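Local coordinates for protein (R)-specific secondary-alkylsulfatase (Pseudomonas sp., PDB 2YHE) that hydrolyses secondary alkyl sulfates enantioselectively with strict inversion of configuration, yielding (S)-alcohols and sulfate, as a zinc-binding enzyme of the metallo-beta-lactamase superfamily, at residues Leu150-Thr155 with Thr252-Ala257; Ser208-His213 with Asn259-Pro264. All coordinates share one frame; numbering follows the deposited sequence.

Interaction 1: Leu150-Thr155 with Thr252-Ala257; sequences LTTAET and TTATNA
With chi1 of T152 at 72°, the methyl CG2 lies opposite the carbonyl carbon and faces A257 and A254, while the hydroxyl stays above the first turn of the helix. CG2 comes 3.5 Å from A257 CB and 4.0 Å from A254 CB, so one methyl group meets two others on the incoming loop. The chain of E154 bends at chi2 (85°), which folds its carboxylate back over A257, and E154 OE1 ends 3.4 Å from A257 CB. That oxygen accepts a hydrogen bond from T258 OG1, so its polar need is met by the residue following the segment rather than by the alanine beneath it. Small residues suit this meeting: A254 and A257 let the loop run close to the helix start, and the methyl of A257 sits in the corner formed by T152 CG2 and E154 OE1. A looser flank is added by T155 CG2, 4.4 Å from A254 CB. No hydrogen bond joins 150-155 to 252-257; their polar groups find partners elsewhere. Locally, T152 OG1 donates to T155 OG1 at 2.8 Å, and T155 OG1 also bonds D131. The T152 side chain lies about 8 Å from that of the zinc ligand D183. T152 N-caps helix 153-164, in the beta-alpha-beta crossover from strand 144-147 to parallel strand 172-176 of the metallo-beta-lactamase fold.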
loop_
_atom_site.group_PDB
_atom_site.type_symbol
_atom_site.label_atom_id
_atom_site.label_comp_id
_atom_site.label_asym_id
_atom_site.label_seq_id
_atom_site.Cartn_x
_atom_site.Cartn_y
_atom_site.Cartn_z
ATOM N N LEU A 150 11.861 -5.004 -24.328
ATOM C CA LEU A 150 11.465 -3.600 -24.487
ATOM C C LEU A 150 9.960 -3.362 -24.319
ATOM O O LEU A 150 9.230 -4.289 -23.975
ATOM C CB LEU A 150 12.034 -2.974 -25.771
ATOM C CG LEU A 150 13.527 -3.105 -26.006
ATOM C CD1 LEU A 150 13.885 -2.478 -27.285
ATOM C CD2 LEU A 150 14.323 -2.460 -24.896
ATOM N N THR A 151 9.497 -2.113 -24.506
ATOM C CA THR A 151 8.097 -1.724 -24.265
ATOM C C THR A 151 7.118 -2.121 -25.348
ATOM O O THR A 151 5.950 -2.393 -25.037
ATOM C CB THR A 151 7.988 -0.217 -23.975
ATOM O OG1 THR A 151 9.161 0.226 -23.297
ATOM C CG2 THR A 151 6.770 0.137 -23.165
ATOM N N THR A 152 7.544 -2.045 -26.621
ATOM C CA THR A 152 6.646 -2.283 -27.754
ATOM C C THR A 152 7.245 -3.190 -28.802
ATOM O O THR A 152 8.478 -3.280 -28.917
ATOM C CB THR A 152 6.267 -0.956 -28.404
ATOM O OG1 THR A 152 7.402 -0.446 -29.091
ATOM C CG2 THR A 152 5.748 0.092 -27.406
ATOM N N ALA A 153 6.366 -3.822 -29.614
ATOM C CA ALA A 153 6.757 -4.710 -30.713
ATOM C C ALA A 153 7.694 -3.965 -31.690
ATOM O O ALA A 153 8.752 -4.488 -32.058
ATOM C CB ALA A 153 5.518 -5.218 -31.435
ATOM N N GLU A 154 7.329 -2.706 -32.017
ATOM C CA GLU A 154 8.059 -1.811 -32.916
ATOM C C GLU A 154 9.494 -1.544 -32.446
ATOM O O GLU A 154 10.414 -1.677 -33.251
ATOM C CB GLU A 154 7.284 -0.484 -33.117
ATOM C CG GLU A 154 5.952 -0.629 -33.830
ATOM C CD GLU A 154 4.748 -0.982 -32.982
ATOM O OE1 GLU A 154 4.932 -1.305 -31.789
ATOM O OE2 GLU A 154 3.616 -0.965 -33.515
ATOM N N THR A 155 9.683 -1.193 -31.153
ATOM C CA THR A 155 11.008 -0.889 -30.584
ATOM C C THR A 155 11.822 -2.146 -30.388
ATOM O O THR A 155 13.043 -2.107 -30.586
ATOM C CB THR A 155 10.917 -0.061 -29.308
ATOM O OG1 THR A 155 10.070 -0.734 -28.379
ATOM C CG2 THR A 155 10.435 1.372 -29.556
ATOM N N THR A 252 11.647 9.401 -22.787
ATOM C CA THR A 252 10.175 9.456 -22.696
ATOM C C THR A 252 9.654 8.080 -23.093
ATOM O O THR A 252 10.431 7.128 -23.132
ATOM C CB THR A 252 9.585 10.624 -23.550
ATOM O OG1 THR A 252 8.218 10.804 -23.210
ATOM C CG2 THR A 252 9.727 10.410 -25.059
ATOM N N THR A 253 8.347 7.978 -23.404
ATOM C CA THR A 253 7.758 6.706 -23.838
ATOM C C THR A 253 7.529 6.673 -25.346
ATOM O O THR A 253 7.632 7.703 -26.014
ATOM C CB THR A 253 6.587 6.266 -22.952
ATOM O OG1 THR A 253 5.632 7.315 -22.853
ATOM C CG2 THR A 253 7.032 5.869 -21.576
ATOM N N ALA A 254 7.288 5.478 -25.885
ATOM C CA ALA A 254 7.043 5.243 -27.305
ATOM C C ALA A 254 5.628 5.641 -27.670
ATOM O O ALA A 254 4.671 5.256 -26.989
ATOM C CB ALA A 254 7.273 3.777 -27.635
ATOM N N THR A 255 5.492 6.405 -28.755
ATOM C CA THR A 255 4.188 6.881 -29.243
ATOM C C THR A 255 3.688 6.006 -30.368
ATOM O O THR A 255 4.509 5.423 -31.074
ATOM C CB THR A 255 4.254 8.351 -29.684
ATOM O OG1 THR A 255 5.345 8.524 -30.600
ATOM C CG2 THR A 255 4.389 9.297 -28.524
ATOM N N ASN A 256 2.337 5.898 -30.529
ATOM C CA ASN A 256 1.669 5.147 -31.603
ATOM C C ASN A 256 2.230 3.723 -31.788
ATOM O O ASN A 256 2.415 3.268 -32.921
ATOM C CB ASN A 256 1.739 5.935 -32.941
ATOM C CG ASN A 256 1.532 7.430 -32.817
ATOM O OD1 ASN A 256 2.468 8.242 -33.027
ATOM N ND2 ASN A 256 0.299 7.818 -32.472
ATOM N N ALA A 257 2.528 3.029 -30.680
ATOM C CA ALA A 257 3.099 1.681 -30.771
ATOM C C ALA A 257 2.247 0.589 -30.104
ATOM O O ALA A 257 1.209 0.899 -29.506
ATOM C CB ALA A 257 4.531 1.677 -30.276
#

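Interaction 2: Ser208-His213 with Asn259-Pro264; sequences SGFMEH and NTLVAP
F210 and M211, neighbours at the start of helix 210-220, reach the loop 259-264 by two different routes. F210 has CG anti to its backbone N (chi1 -177°), and its extended benzyl group presents the CD2-CE2 side to L261 and P264. L261 CD2 arrives at the edge of the ring, near its plane, 4.1 Å from F210 CE2. P264 approaches obliquely instead, its CD 3.7 Å from F210 CD2. Proline suits the place: its compact ring offers methylene carbons to the aromatic group, and the P264 side chain also packs on V204 and A206 of strand 203-207. F210 also stacks on Y177, whose hydroxyl bonds V262 O, and its side chain lies about 6 Å from that of the zinc ligand H179.

This is one of the strand-to-helix junctions of the metallo-beta-lactamase fold, in a beta-alpha-beta crossover from strand 203-207 to the outermost parallel strand, 266-268: helix 210-220 leaves the first, and the loop returns to the second. G209, the N-cap, has a positive phi of 71°, which favours glycine.

M211 starts off across the loop rather than at it, and three successive torsions near -60° to -73° curl the chain so that its end comes in beside L261 and A263. On the way, M211 CG passes 4.1 Å from P264 CD, the same proline carbon that F210 CD2 meets. The sulfur then sits 3.9 Å from A263 CB, and the terminal methyl CE reaches L261 CD1 at 3.8 Å. A flexible, unbranched thioether can follow such a curved path, and the small A263 lets the sulfur approach its CA as closely as its CB. The other leucine branch, L261 CD2, touches M211 SD at 4.0 Å as well as the edge of the F210 ring.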
loop_
_atom_site.group_PDB
_atom_site.type_symbol
_atom_site.label_atom_id
_atom_site.label_comp_id
_atom_site.label_asym_id
_atom_site.label_seq_id
_atom_site.Cartn_x
_atom_site.Cartn_y
_atom_site.Cartn_z
ATOM N N SER A 208 8.425 -15.257 -9.897
ATOM C CA SER A 208 7.191 -15.685 -9.252
ATOM C C SER A 208 6.121 -14.575 -9.323
ATOM O O SER A 208 6.435 -13.404 -9.135
ATOM C CB SER A 208 7.469 -16.039 -7.786
ATOM O OG SER A 208 6.313 -16.501 -7.095
ATOM N N GLY A 209 4.883 -14.965 -9.603
ATOM C CA GLY A 209 3.728 -14.071 -9.677
ATOM C C GLY A 209 3.648 -13.123 -10.859
ATOM O O GLY A 209 2.848 -12.183 -10.821
ATOM N N PHE A 210 4.461 -13.367 -11.919
ATOM C CA PHE A 210 4.534 -12.535 -13.129
ATOM C C PHE A 210 3.167 -12.070 -13.739
ATOM O O PHE A 210 2.876 -10.881 -13.742
ATOM C CB PHE A 210 5.504 -13.118 -14.186
ATOM C CG PHE A 210 5.628 -12.227 -15.406
ATOM C CD1 PHE A 210 6.533 -11.173 -15.428
ATOM C CD2 PHE A 210 4.779 -12.389 -16.504
ATOM C CE1 PHE A 210 6.596 -10.307 -16.530
ATOM C CE2 PHE A 210 4.837 -11.522 -17.596
ATOM C CZ PHE A 210 5.727 -10.477 -17.592
ATOM N N MET A 211 2.376 -12.994 -14.273
ATOM C CA MET A 211 1.098 -12.684 -14.907
ATOM C C MET A 211 0.131 -11.944 -14.006
ATOM O O MET A 211 -0.422 -10.926 -14.423
ATOM C CB MET A 211 0.435 -13.938 -15.484
ATOM C CG MET A 211 1.111 -14.454 -16.738
ATOM S SD MET A 211 1.155 -13.293 -18.130
ATOM C CE MET A 211 -0.587 -13.252 -18.600
ATOM N N GLU A 212 -0.066 -12.440 -12.776
ATOM C CA GLU A 212 -0.984 -11.853 -11.812
ATOM C C GLU A 212 -0.739 -10.353 -11.672
ATOM O O GLU A 212 -1.671 -9.552 -11.799
ATOM C CB GLU A 212 -0.836 -12.557 -10.449
ATOM C CG GLU A 212 -1.907 -12.156 -9.454
ATOM C CD GLU A 212 -1.495 -12.296 -8.008
ATOM O OE1 GLU A 212 -0.724 -13.235 -7.696
ATOM O OE2 GLU A 212 -1.951 -11.468 -7.185
ATOM N N HIS A 213 0.540 -9.996 -11.473
ATOM C CA HIS A 213 1.006 -8.632 -11.278
ATOM C C HIS A 213 1.074 -7.810 -12.524
ATOM O O HIS A 213 0.745 -6.625 -12.473
ATOM C CB HIS A 213 2.303 -8.612 -10.462
ATOM C CG HIS A 213 2.072 -9.015 -9.044
ATOM N ND1 HIS A 213 2.672 -10.128 -8.514
ATOM C CD2 HIS A 213 1.271 -8.451 -8.108
ATOM C CE1 HIS A 213 2.246 -10.202 -7.262
ATOM N NE2 HIS A 213 1.417 -9.197 -6.969
ATOM N N ASN A 259 1.767 -2.491 -27.457
ATOM C CA ASN A 259 2.129 -3.184 -26.219
ATOM C C ASN A 259 1.596 -4.597 -26.377
ATOM O O ASN A 259 0.451 -4.796 -26.806
ATOM C CB ASN A 259 1.519 -2.512 -24.984
ATOM C CG ASN A 259 2.007 -1.107 -24.747
ATOM O OD1 ASN A 259 3.185 -0.863 -24.481
ATOM N ND2 ASN A 259 1.123 -0.148 -24.891
ATOM N N THR A 260 2.465 -5.586 -26.098
ATOM C CA THR A 260 2.158 -7.007 -26.213
ATOM C C THR A 260 2.394 -7.674 -24.869
ATOM O O THR A 260 3.037 -7.106 -23.981
ATOM C CB THR A 260 2.951 -7.668 -27.363
ATOM O OG1 THR A 260 4.283 -7.977 -26.971
ATOM C CG2 THR A 260 2.948 -6.865 -28.659
ATOM N N LEU A 261 1.847 -8.879 -24.716
ATOM C CA LEU A 261 2.006 -9.699 -23.524
ATOM C C LEU A 261 1.985 -11.141 -23.972
ATOM O O LEU A 261 1.008 -11.582 -24.600
ATOM C CB LEU A 261 0.851 -9.469 -22.529
ATOM C CG LEU A 261 1.124 -9.467 -20.998
ATOM C CD1 LEU A 261 -0.111 -9.855 -20.254
ATOM C CD2 LEU A 261 2.273 -10.361 -20.575
ATOM N N VAL A 262 3.084 -11.855 -23.706
ATOM C CA VAL A 262 3.185 -13.291 -23.950
ATOM C C VAL A 262 3.574 -13.976 -22.621
ATOM O O VAL A 262 4.583 -13.614 -22.012
ATOM C CB VAL A 262 3.874 -13.795 -25.278
ATOM C CG1 VAL A 262 4.312 -12.648 -26.186
ATOM C CG2 VAL A 262 4.999 -14.797 -25.041
ATOM N N ALA A 263 2.694 -14.838 -22.112
ATOM C CA ALA A 263 2.906 -15.515 -20.829
ATOM C C ALA A 263 4.189 -16.356 -20.769
ATOM O O ALA A 263 4.507 -17.049 -21.737
ATOM C CB ALA A 263 1.698 -16.365 -20.462
ATOM N N PRO A 264 4.943 -16.295 -19.645
ATOM C CA PRO A 264 6.167 -17.112 -19.529
ATOM C C PRO A 264 5.886 -18.608 -19.396
ATOM O O PRO A 264 4.770 -18.985 -19.051
ATOM C CB PRO A 264 6.838 -16.551 -18.278
ATOM C CG PRO A 264 5.712 -16.056 -17.450
ATOM C CD PRO A 264 4.701 -15.510 -18.417
#

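Overall arrangement
Both contacts set the start of a helix that follows a sheet strand against one long connection, between helix 222-233 and strand 266-268, which meets helix 153-164 first and helix 210-220 a few residues later. Their centres lie 18 Å apart, and they touch where A153 packs on T260. Each is partly buried, neither wholly core nor surface, and neither has a hydrogen bond across it. The chemistry differs: interaction 1 joins methyl groups of alanine and threonine beside a carboxylate, whereas interaction 2 uses larger apolar groups, an aromatic ring, a thioether, leucine and proline. Both lie near zinc ligands, within the metallo-beta-lactamase domain.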